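Deferrochelatase (Vibrio cholerae, PDB 5DE0) probably acts as a dye-decolorizing peroxidase, holding a heme b group at which peroxide-driven oxidation would take place. Local coordinates at residues B[218-223]-B[264-269]; B[214-219]-B[273-278]. All blocks are in the same frame, centred on the assembly; numbering follows the deposited sequence.

How the contacts relate
Both contacts start from helix 216-220 and build the proximal side of the heme pocket, with centres about 7 Å apart. Contact 1 is buried and sets that helix against the C-terminal end of helix 257-266; sulfur and methyl groups lie under the porphyrin and a serine hydroxyl meets a helix carbonyl. Contact 2 is only partly buried, running from the iron out to an exposed lysine, and joins the same helix to the loop before strand 281-291. Its chemistry is more polar: a metal-bound imidazole, a carboxylate and backbone bonds. Arg219 serves both, and a probable hydrogen bond from Asp275 N to Met266 O ties the two partner segments together.

Contact 1: B[218-223]-B[264-269]; sequences GRVDIK and ESMYGV. With HEM (protoporphyrin IX containing Fe), chain F.
The proximal wall of the heme pocket is built here where Arg219 and Val220, at the end of helix 216-220, pack on Ser265 and Met266, the last turn of helix 257-266. The Ser265 hydroxyl donates to Arg219 O (OG to O, 2.9 Å), arriving in the carbonyl plane on a lone pair with a C=O...OG angle of 123°. With OG anti to the Ser265 backbone N (chi1 177°), the hydroxyl reaches across to the neighbouring helix and satisfies a carbonyl near that helix's end. The Ile222 methyl CD1 packs on Ser265 CB at 3.8 Å. The Arg219 chain bends twice on its way past Ser265, so that Ser265 OG lies over one guanidinium face, toward its rim; NH1 also makes a weak bond to Ser265 O at 3.2 Å. The arginine's stronger partner is Asp271, in a salt bridge through NH2. Nearer the cofactor, Val220 and Met266 meet at a slant, Val220 CG1 lying 3.9 Å from Met266 SD. The other valine methyl, CG2, sits under a pyrrole, 3.6 Å from heme C3A, while Met266 SD stands over the vinyl carbon CAB at 3.5 Å. A bend at the end of the methionine (chi3 56°) brings CE over the same vinyl group, 3.6 Å from its terminal carbon CBB. Beyond the helix, Asp221 OD2 lies 3.2 Å from propionate oxygen O2A, a closeness of two acids that would probably raise the proton affinity of one of them. Two helix ends, apolar toward the porphyrin and hydrogen-bonded behind it, thus line the histidine side of a DyP-type heme pocket.

Contact 2: B[214-219]-B[273-278]; sequences ASHVGR and KTDQLL. With HEM (protoporphyrin IX containing Fe), chain F.
His216 binds the heme iron through NE2, at 2.6 Å, and turns its other ring nitrogen to Asp275. The ND1 to Asp275 OD2 hydrogen bond is modelled at 2.4 Å, so short that its exact length is doubtful; the carboxylate lies at the ring edge, its plane 29° from that of the imidazole. Leu277 takes one ring face. Its CD2 stands 3.7 Å from the His216 ring centroid, nearly over the centre in a CH-pi contact, and the same methyl lies 3.5 Å from heme C3C, filling the corner between imidazole and porphyrin. Edge and face are thus both engaged, which should restrict rotation of the ring about its bond to the iron. This is the proximal histidine with its carboxylate partner, as in other heme peroxidases. The histidine CG is anti to its backbone N (chi1 -174°), which carries the imidazole from the first turn of helix 216-220 to the metal. Asp275 is held in turn by an Asx turn: its OD1 accepts from Leu277 N at 2.8 Å, the N-H coming in tilted out of the carboxylate plane. Farther out, Gln276 N donates to Ala214 O (3.1 Å), and the aliphatic part of Gln276 lies against that alanine; its own amide oxygen accepts from Arg279. Ser215 caps the helix, OG accepting from Gly218 N at 3.1 Å and also bonding to Pro212 O. Toward the exposed Lys273, the buried Arg219 sends NH1 to Lys273 O, 3.1 Å away, in a weak bond at the guanidinium edge; its NH2 is held by the salt bridge to Asp271, and its aliphatic CG runs antiparallel alongside the Asp275 side chain.

Contact 1: B[218-223]-B[264-269]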
ATOM      1  N   GLY B 218       8.427   9.550  28.504  1.00 29.50           N
ATOM      2  CA  GLY B 218       8.270   9.514  29.947  1.00 28.25           C
ATOM      3  C   GLY B 218       7.502   8.288  30.409  1.00 28.75           C
ATOM      4  O   GLY B 218       7.713   7.790  31.516  1.00 29.27           O
ATOM      5  N   ARG B 219       6.612   7.798  29.550  1.00 28.91           N
ATOM      6  CA  ARG B 219       5.806   6.622  29.855  1.00 28.78           C
ATOM      7  C   ARG B 219       6.550   5.316  29.584  1.00 28.99           C
ATOM      8  O   ARG B 219       6.384   4.340  30.316  1.00 29.36           O
ATOM      9  CB  ARG B 219       4.506   6.641  29.046  1.00 29.18           C
ATOM     10  CG  ARG B 219       3.555   7.787  29.363  1.00 29.49           C
ATOM     11  CD  ARG B 219       2.777   7.552  30.652  1.00 29.95           C
ATOM     12  NE  ARG B 219       3.557   7.875  31.844  1.00 30.42           N
ATOM     13  CZ  ARG B 219       3.102   7.758  33.087  1.00 31.26           C
ATOM     14  NH1 ARG B 219       1.869   7.323  33.305  1.00 31.75           N
ATOM     15  NH2 ARG B 219       3.882   8.074  34.112  1.00 32.02           N
ATOM     16  N   VAL B 220       7.367   5.297  28.536  1.00 28.43           N
ATOM     17  CA  VAL B 220       7.980   4.053  28.084  1.00 29.80           C
ATOM     18  C   VAL B 220       9.440   3.904  28.498  1.00 31.37           C
ATOM     19  O   VAL B 220       9.988   2.801  28.437  1.00 30.55           O
ATOM     20  CB  VAL B 220       7.888   3.911  26.548  1.00 28.01           C
ATOM     21  CG1 VAL B 220       6.438   3.986  26.099  1.00 27.21           C
ATOM     22  CG2 VAL B 220       8.723   4.980  25.863  1.00 27.76           C
ATOM     23  N   ASP B 221      10.077   4.998  28.907  1.00 31.22           N
ATOM     24  CA  ASP B 221      11.439   4.910  29.423  1.00 33.20           C
ATOM     25  C   ASP B 221      11.393   4.484  30.884  1.00 35.97           C
ATOM     26  O   ASP B 221      11.487   5.312  31.793  1.00 41.33           O
ATOM     27  CB  ASP B 221      12.179   6.242  29.276  1.00 33.14           C
ATOM     28  CG  ASP B 221      13.642   6.145  29.669  1.00 36.05           C
ATOM     29  OD1 ASP B 221      13.957   6.357  30.858  1.00 39.53           O
ATOM     30  OD2 ASP B 221      14.476   5.856  28.785  1.00 41.25           O
ATOM     31  N   ILE B 222      11.238   3.184  31.102  1.00 35.91           N
ATOM     32  CA  ILE B 222      11.091   2.644  32.445  1.00 38.31           C
ATOM     33  C   ILE B 222      12.306   1.822  32.867  1.00 40.07           C
ATOM     34  O   ILE B 222      12.736   0.917  32.142  1.00 39.62           O
ATOM     35  CB  ILE B 222       9.829   1.757  32.554  1.00 36.66           C
ATOM     36  CG1 ILE B 222       8.595   2.538  32.101  1.00 34.71           C
ATOM     37  CG2 ILE B 222       9.653   1.252  33.979  1.00 38.96           C
ATOM     38  CD1 ILE B 222       7.345   1.693  32.023  1.00 37.11           C
ATOM     39  N   LYS B 223      12.868   2.154  34.028  1.00 43.11           N
ATOM     40  CA  LYS B 223      13.915   1.339  34.632  1.00 47.42           C
ATOM     41  C   LYS B 223      13.505   0.981  36.056  1.00 50.55           C
ATOM     42  O   LYS B 223      13.129   1.849  36.844  1.00 57.35           O
ATOM     43  CB  LYS B 223      15.270   2.061  34.602  1.00 49.50           C
ATOM     44  CG  LYS B 223      15.294   3.431  35.276  1.00 52.36           C
ATOM     45  CD  LYS B 223      16.710   3.997  35.306  1.00 57.75           C
ATOM     46  CE  LYS B 223      16.793   5.257  36.154  1.00 62.69           C
ATOM     47  NZ  LYS B 223      18.190   5.775  36.243  1.00 67.36           N
ATOM     48  N   GLU B 264       0.899  -0.877  30.483  1.00 27.75           N
ATOM     49  CA  GLU B 264       0.202  -0.514  31.712  1.00 29.61           C
ATOM     50  C   GLU B 264       0.562   0.904  32.142  1.00 29.82           C
ATOM     51  O   GLU B 264      -0.228   1.589  32.797  1.00 30.03           O
ATOM     52  CB  GLU B 264       0.523  -1.508  32.830  1.00 29.99           C
ATOM     53  CG  GLU B 264      -0.202  -2.840  32.696  1.00 31.23           C
ATOM     54  CD  GLU B 264       0.212  -3.843  33.753  1.00 32.76           C
ATOM     55  OE1 GLU B 264       1.177  -3.568  34.496  1.00 32.42           O
ATOM     56  OE2 GLU B 264      -0.432  -4.909  33.839  1.00 37.67           O
ATOM     57  N   SER B 265       1.760   1.338  31.763  1.00 28.56           N
ATOM     58  CA  SER B 265       2.205   2.699  32.039  1.00 29.22           C
ATOM     59  C   SER B 265       1.544   3.685  31.080  1.00 29.50           C
ATOM     60  O   SER B 265       1.191   4.800  31.464  1.00 29.63           O
ATOM     61  CB  SER B 265       3.728   2.796  31.934  1.00 29.51           C
ATOM     62  OG  SER B 265       4.173   4.126  32.126  1.00 29.24           O
ATOM     63  N   MET B 266       1.372   3.263  29.831  1.00 28.51           N
ATOM     64  CA  MET B 266       0.790   4.117  28.801  1.00 28.65           C
ATOM     65  C   MET B 266      -0.710   4.304  28.982  1.00 29.79           C
ATOM     66  O   MET B 266      -1.240   5.390  28.755  1.00 30.56           O
ATOM     67  CB  MET B 266       1.066   3.544  27.408  1.00 28.73           C
ATOM     68  CG  MET B 266       2.486   3.753  26.908  1.00 27.81           C
ATOM     69  SD  MET B 266       2.752   2.975  25.307  1.00 25.92           S
ATOM     70  CE  MET B 266       1.455   3.744  24.340  1.00 26.00           C
ATOM     71  N   TYR B 267      -1.392   3.241  29.396  1.00 29.40           N
ATOM     72  CA  TYR B 267      -2.848   3.254  29.450  1.00 30.17           C
ATOM     73  C   TYR B 267      -3.397   3.464  30.861  1.00 30.46           C
ATOM     74  O   TYR B 267      -4.535   3.100  31.155  1.00 30.28           O
ATOM     75  CB  TYR B 267      -3.402   1.960  28.848  1.00 30.64           C
ATOM     76  CG  TYR B 267      -3.353   1.941  27.334  1.00 30.07           C
ATOM     77  CD1 TYR B 267      -4.452   2.340  26.582  1.00 31.24           C
ATOM     78  CD2 TYR B 267      -2.206   1.542  26.658  1.00 28.95           C
ATOM     79  CE1 TYR B 267      -4.414   2.333  25.200  1.00 30.62           C
ATOM     80  CE2 TYR B 267      -2.160   1.533  25.272  1.00 28.13           C
ATOM     81  CZ  TYR B 267      -3.267   1.929  24.550  1.00 28.86           C
ATOM     82  OH  TYR B 267      -3.230   1.922  23.175  1.00 27.90           O
ATOM     83  N   GLY B 268      -2.579   4.056  31.725  1.00 31.05           N
ATOM     84  CA  GLY B 268      -3.033   4.505  33.031  1.00 31.87           C
ATOM     85  C   GLY B 268      -3.294   3.442  34.082  1.00 32.74           C
ATOM     86  O   GLY B 268      -4.007   3.694  35.053  1.00 33.82           O
ATOM     87  N   VAL B 269      -2.719   2.257  33.902  1.00 31.71           N
ATOM     88  CA  VAL B 269      -2.870   1.188  34.885  1.00 32.05           C
ATOM     89  C   VAL B 269      -1.880   1.368  36.034  1.00 32.83           C
ATOM     90  O   VAL B 269      -2.206   1.117  37.196  1.00 32.39           O
ATOM     91  CB  VAL B 269      -2.669  -0.200  34.247  1.00 32.90           C
ATOM     92  CG1 VAL B 269      -2.715  -1.292  35.309  1.00 31.98           C
ATOM     93  CG2 VAL B 269      -3.721  -0.448  33.179  1.00 31.41           C
TER
HETATM   94  CHA HEM F 401      10.272   5.787  21.625  1.00 24.51           C
HETATM   95  CHB HEM F 401       7.818   1.846  23.031  1.00 23.66           C
HETATM   96  CHC HEM F 401       3.898   3.363  20.581  1.00 23.49           C
HETATM   97  CHD HEM F 401       6.626   6.797  18.511  1.00 24.63           C
HETATM   98  C1A HEM F 401       9.951   4.589  22.223  1.00 24.82           C
HETATM   99  C2A HEM F 401      10.819   3.792  23.067  1.00 25.10           C
HETATM  100  C3A HEM F 401      10.142   2.705  23.452  1.00 24.49           C
HETATM  101  C4A HEM F 401       8.820   2.775  22.867  1.00 23.72           C
HETATM  102  CMA HEM F 401      10.657   1.566  24.359  1.00 23.93           C
HETATM  103  CAA HEM F 401      12.272   4.147  23.452  1.00 24.63           C
HETATM  104  CBA HEM F 401      12.284   4.677  24.884  1.00 26.60           C
HETATM  105  CGA HEM F 401      13.655   5.186  25.233  1.00 26.68           C
HETATM  106  O1A HEM F 401      13.995   6.323  24.817  1.00 26.84           O
HETATM  107  O2A HEM F 401      14.402   4.454  25.930  1.00 27.26           O
HETATM  108  C1B HEM F 401       6.529   1.959  22.563  1.00 23.33           C
HETATM  109  C2B HEM F 401       5.417   1.126  22.962  1.00 23.47           C
HETATM  110  C3B HEM F 401       4.333   1.523  22.297  1.00 23.67           C
HETATM  111  C4B HEM F 401       4.709   2.644  21.442  1.00 22.62           C
HETATM  112  CMB HEM F 401       5.471  -0.039  23.976  1.00 22.57           C
HETATM  113  CAB HEM F 401       2.951   0.854  22.470  1.00 21.91           C
HETATM  114  CBB HEM F 401       1.886   1.222  21.761  1.00 23.47           C
HETATM  115  C1C HEM F 401       4.296   4.409  19.774  1.00 23.69           C
HETATM  116  C2C HEM F 401       3.474   5.112  18.805  1.00 24.21           C
HETATM  117  C3C HEM F 401       4.239   6.062  18.232  1.00 24.32           C
HETATM  118  C4C HEM F 401       5.557   5.988  18.830  1.00 24.78           C
HETATM  119  CMC HEM F 401       1.992   4.773  18.523  1.00 22.87           C
HETATM  120  CAC HEM F 401       3.894   7.109  17.142  1.00 23.95           C
HETATM  121  CBC HEM F 401       2.674   7.311  16.636  1.00 25.54           C
HETATM  122  C1D HEM F 401       7.801   6.932  19.221  1.00 24.16           C
HETATM  123  C2D HEM F 401       8.714   8.048  19.119  1.00 24.82           C
HETATM  124  C3D HEM F 401       9.857   7.732  20.091  1.00 24.26           C
HETATM  125  C4D HEM F 401       9.518   6.457  20.684  1.00 24.13           C
HETATM  126  CMD HEM F 401       8.575   9.297  18.222  1.00 24.94           C
HETATM  127  CAD HEM F 401      11.099   8.600  20.378  1.00 24.58           C
HETATM  128  CBD HEM F 401      12.216   8.282  19.390  1.00 24.72           C
HETATM  129  CGD HEM F 401      12.686   6.864  19.584  1.00 25.80           C
HETATM  130  O1D HEM F 401      12.244   5.975  18.811  1.00 24.26           O
HETATM  131  O2D HEM F 401      13.505   6.618  20.507  1.00 25.58           O
HETATM  132  NA  HEM F 401       8.738   3.936  22.124  1.00 25.41           N
HETATM  133  NB  HEM F 401       6.061   2.875  21.637  1.00 24.74           N
HETATM  134  NC  HEM F 401       5.557   4.973  19.762  1.00 25.38           N
HETATM  135  ND  HEM F 401       8.309   6.026  20.147  1.00 25.53           N
HETATM  136 FE   HEM F 401       7.145   4.520  20.972  1.00 29.49          FE

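Contact 2: B[214-219]-B[273-278]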
ATOM      1  N   ALA B 214       4.177  12.346  31.744  1.00 29.69           N
ATOM      2  CA  ALA B 214       3.030  11.941  30.940  1.00 29.83           C
ATOM      3  C   ALA B 214       3.360  11.928  29.449  1.00 30.26           C
ATOM      4  O   ALA B 214       2.550  11.489  28.633  1.00 30.62           O
ATOM      5  CB  ALA B 214       1.847  12.855  31.212  1.00 30.80           C
ATOM      6  N   SER B 215       4.548  12.410  29.094  1.00 29.97           N
ATOM      7  CA  SER B 215       5.003  12.336  27.710  1.00 29.32           C
ATOM      8  C   SER B 215       5.245  10.880  27.340  1.00 29.44           C
ATOM      9  O   SER B 215       5.423  10.036  28.219  1.00 28.37           O
ATOM     10  CB  SER B 215       6.277  13.153  27.500  1.00 29.38           C
ATOM     11  OG  SER B 215       7.404  12.480  28.032  1.00 29.00           O
ATOM     12  N   HIS B 216       5.261  10.587  26.043  1.00 28.78           N
ATOM     13  CA  HIS B 216       5.381   9.207  25.583  1.00 28.63           C
ATOM     14  C   HIS B 216       6.665   8.538  26.066  1.00 28.38           C
ATOM     15  O   HIS B 216       6.626   7.437  26.618  1.00 28.60           O
ATOM     16  CB  HIS B 216       5.313   9.138  24.060  1.00 28.26           C
ATOM     17  CG  HIS B 216       5.277   7.740  23.533  1.00 29.01           C
ATOM     18  ND1 HIS B 216       4.242   6.872  23.804  1.00 27.20           N
ATOM     19  CD2 HIS B 216       6.157   7.051  22.769  1.00 26.09           C
ATOM     20  CE1 HIS B 216       4.480   5.711  23.222  1.00 27.38           C
ATOM     21  NE2 HIS B 216       5.635   5.793  22.588  1.00 29.89           N
ATOM     22  N   VAL B 217       7.797   9.200  25.853  1.00 28.06           N
ATOM     23  CA  VAL B 217       9.077   8.688  26.327  1.00 28.59           C
ATOM     24  C   VAL B 217       9.061   8.582  27.849  1.00 29.04           C
ATOM     25  O   VAL B 217       9.592   7.630  28.418  1.00 28.51           O
ATOM     26  CB  VAL B 217      10.250   9.578  25.867  1.00 28.87           C
ATOM     27  CG1 VAL B 217      11.561   9.109  26.485  1.00 28.63           C
ATOM     28  CG2 VAL B 217      10.347   9.577  24.349  1.00 27.96           C
ATOM     29  N   GLY B 218       8.427   9.550  28.504  1.00 29.50           N
ATOM     30  CA  GLY B 218       8.270   9.514  29.947  1.00 28.25           C
ATOM     31  C   GLY B 218       7.502   8.288  30.409  1.00 28.75           C
ATOM     32  O   GLY B 218       7.713   7.790  31.516  1.00 29.27           O
ATOM     33  N   ARG B 219       6.612   7.798  29.550  1.00 28.91           N
ATOM     34  CA  ARG B 219       5.806   6.622  29.855  1.00 28.78           C
ATOM     35  C   ARG B 219       6.550   5.316  29.584  1.00 28.99           C
ATOM     36  O   ARG B 219       6.384   4.340  30.316  1.00 29.36           O
ATOM     37  CB  ARG B 219       4.506   6.641  29.046  1.00 29.18           C
ATOM     38  CG  ARG B 219       3.555   7.787  29.363  1.00 29.49           C
ATOM     39  CD  ARG B 219       2.777   7.552  30.652  1.00 29.95           C
ATOM     40  NE  ARG B 219       3.557   7.875  31.844  1.00 30.42           N
ATOM     41  CZ  ARG B 219       3.102   7.758  33.087  1.00 31.26           C
ATOM     42  NH1 ARG B 219       1.869   7.323  33.305  1.00 31.75           N
ATOM     43  NH2 ARG B 219       3.882   8.074  34.112  1.00 32.02           N
ATOM     44  N   LYS B 273      -2.137   7.931  35.108  1.00 34.01           N
ATOM     45  CA  LYS B 273      -1.969   8.861  33.998  1.00 33.99           C
ATOM     46  C   LYS B 273      -1.816   8.125  32.673  1.00 33.05           C
ATOM     47  O   LYS B 273      -1.120   7.112  32.591  1.00 32.43           O
ATOM     48  CB  LYS B 273      -0.758   9.768  34.222  1.00 34.43           C
ATOM     49  CG  LYS B 273      -1.051  11.024  35.015  1.00 37.62           C
ATOM     50  CD  LYS B 273      -0.995  10.764  36.504  1.00 35.22           C
ATOM     51  CE  LYS B 273      -1.115  12.062  37.278  1.00 33.96           C
ATOM     52  NZ  LYS B 273      -0.565  11.926  38.650  1.00 35.46           N
ATOM     53  N   THR B 274      -2.466   8.646  31.638  1.00 32.56           N
ATOM     54  CA  THR B 274      -2.378   8.060  30.310  1.00 32.69           C
ATOM     55  C   THR B 274      -1.335   8.780  29.469  1.00 31.85           C
ATOM     56  O   THR B 274      -0.925   9.897  29.788  1.00 32.15           O
ATOM     57  CB  THR B 274      -3.727   8.107  29.580  1.00 32.67           C
ATOM     58  OG1 THR B 274      -4.146   9.469  29.441  1.00 32.94           O
ATOM     59  CG2 THR B 274      -4.780   7.328  30.352  1.00 32.85           C
ATOM     60  N   ASP B 275      -0.911   8.130  28.392  1.00 31.30           N
ATOM     61  CA  ASP B 275       0.061   8.704  27.471  1.00 31.50           C
ATOM     62  C   ASP B 275      -0.543   9.888  26.720  1.00 31.77           C
ATOM     63  O   ASP B 275      -1.659   9.803  26.205  1.00 31.99           O
ATOM     64  CB  ASP B 275       0.549   7.637  26.484  1.00 30.34           C
ATOM     65  CG  ASP B 275       1.847   8.020  25.794  1.00 31.28           C
ATOM     66  OD1 ASP B 275       2.032   9.210  25.464  1.00 29.87           O
ATOM     67  OD2 ASP B 275       2.687   7.121  25.580  1.00 28.92           O
ATOM     68  N   GLN B 276       0.199  10.990  26.667  1.00 32.55           N
ATOM     69  CA  GLN B 276      -0.236  12.177  25.936  1.00 33.42           C
ATOM     70  C   GLN B 276      -0.344  11.895  24.438  1.00 32.38           C
ATOM     71  O   GLN B 276      -1.164  12.499  23.746  1.00 32.64           O
ATOM     72  CB  GLN B 276       0.726  13.341  26.183  1.00 33.73           C
ATOM     73  CG  GLN B 276       0.718  13.869  27.610  1.00 34.71           C
ATOM     74  CD  GLN B 276      -0.567  14.595  27.958  1.00 38.37           C
ATOM     75  OE1 GLN B 276      -1.054  15.421  27.188  1.00 41.81           O
ATOM     76  NE2 GLN B 276      -1.125  14.288  29.124  1.00 46.04           N
ATOM     77  N   LEU B 277       0.486  10.979  23.945  1.00 31.09           N
ATOM     78  CA  LEU B 277       0.462  10.602  22.534  1.00 31.11           C
ATOM     79  C   LEU B 277      -0.868   9.962  22.153  1.00 30.48           C
ATOM     80  O   LEU B 277      -1.333  10.104  21.021  1.00 30.81           O
ATOM     81  CB  LEU B 277       1.615   9.647  22.213  1.00 29.67           C
ATOM     82  CG  LEU B 277       1.666   9.049  20.802  1.00 28.16           C
ATOM     83  CD1 LEU B 277       1.783  10.139  19.744  1.00 28.74           C
ATOM     84  CD2 LEU B 277       2.812   8.060  20.681  1.00 27.17           C
ATOM     85  N   LEU B 278      -1.486   9.274  23.110  1.00 31.09           N
ATOM     86  CA  LEU B 278      -2.738   8.563  22.867  1.00 31.34           C
ATOM     87  C   LEU B 278      -3.927   9.510  22.718  1.00 31.74           C
ATOM     88  O   LEU B 278      -5.059   9.070  22.521  1.00 31.55           O
ATOM     89  CB  LEU B 278      -3.002   7.563  23.992  1.00 31.20           C
ATOM     90  CG  LEU B 278      -1.975   6.433  24.091  1.00 30.07           C
ATOM     91  CD1 LEU B 278      -2.275   5.514  25.267  1.00 29.84           C
ATOM     92  CD2 LEU B 278      -1.918   5.642  22.790  1.00 29.42           C
TER
HETATM   93  CHA HEM F 401      10.272   5.787  21.625  1.00 24.51           C
HETATM   94  CHB HEM F 401       7.818   1.846  23.031  1.00 23.66           C
HETATM   95  CHC HEM F 401       3.898   3.363  20.581  1.00 23.49           C
HETATM   96  CHD HEM F 401       6.626   6.797  18.511  1.00 24.63           C
HETATM   97  C1A HEM F 401       9.951   4.589  22.223  1.00 24.82           C
HETATM   98  C2A HEM F 401      10.819   3.792  23.067  1.00 25.10           C
HETATM   99  C3A HEM F 401      10.142   2.705  23.452  1.00 24.49           C
HETATM  100  C4A HEM F 401       8.820   2.775  22.867  1.00 23.72           C
HETATM  101  CMA HEM F 401      10.657   1.566  24.359  1.00 23.93           C
HETATM  102  CAA HEM F 401      12.272   4.147  23.452  1.00 24.63           C
HETATM  103  CBA HEM F 401      12.284   4.677  24.884  1.00 26.60           C
HETATM  104  CGA HEM F 401      13.655   5.186  25.233  1.00 26.68           C
HETATM  105  O1A HEM F 401      13.995   6.323  24.817  1.00 26.84           O
HETATM  106  O2A HEM F 401      14.402   4.454  25.930  1.00 27.26           O
HETATM  107  C1B HEM F 401       6.529   1.959  22.563  1.00 23.33           C
HETATM  108  C2B HEM F 401       5.417   1.126  22.962  1.00 23.47           C
HETATM  109  C3B HEM F 401       4.333   1.523  22.297  1.00 23.67           C
HETATM  110  C4B HEM F 401       4.709   2.644  21.442  1.00 22.62           C
HETATM  111  CMB HEM F 401       5.471  -0.039  23.976  1.00 22.57           C
HETATM  112  CAB HEM F 401       2.951   0.854  22.470  1.00 21.91           C
HETATM  113  CBB HEM F 401       1.886   1.222  21.761  1.00 23.47           C
HETATM  114  C1C HEM F 401       4.296   4.409  19.774  1.00 23.69           C
HETATM  115  C2C HEM F 401       3.474   5.112  18.805  1.00 24.21           C
HETATM  116  C3C HEM F 401       4.239   6.062  18.232  1.00 24.32           C
HETATM  117  C4C HEM F 401       5.557   5.988  18.830  1.00 24.78           C
HETATM  118  CMC HEM F 401       1.992   4.773  18.523  1.00 22.87           C
HETATM  119  CAC HEM F 401       3.894   7.109  17.142  1.00 23.95           C
HETATM  120  CBC HEM F 401       2.674   7.311  16.636  1.00 25.54           C
HETATM  121  C1D HEM F 401       7.801   6.932  19.221  1.00 24.16           C
HETATM  122  C2D HEM F 401       8.714   8.048  19.119  1.00 24.82           C
HETATM  123  C3D HEM F 401       9.857   7.732  20.091  1.00 24.26           C
HETATM  124  C4D HEM F 401       9.518   6.457  20.684  1.00 24.13           C
HETATM  125  CMD HEM F 401       8.575   9.297  18.222  1.00 24.94           C
HETATM  126  CAD HEM F 401      11.099   8.600  20.378  1.00 24.58           C
HETATM  127  CBD HEM F 401      12.216   8.282  19.390  1.00 24.72           C
HETATM  128  CGD HEM F 401      12.686   6.864  19.584  1.00 25.80           C
HETATM  129  O1D HEM F 401      12.244   5.975  18.811  1.00 24.26           O
HETATM  130  O2D HEM F 401      13.505   6.618  20.507  1.00 25.58           O
HETATM  131  NA  HEM F 401       8.738   3.936  22.124  1.00 25.41           N
HETATM  132  NB  HEM F 401       6.061   2.875  21.637  1.00 24.74           N
HETATM  133  NC  HEM F 401       5.557   4.973  19.762  1.00 25.38           N
HETATM  134  ND  HEM F 401       8.309   6.026  20.147  1.00 25.53           N
HETATM  135 FE   HEM F 401       7.145   4.520  20.972  1.00 29.49          FE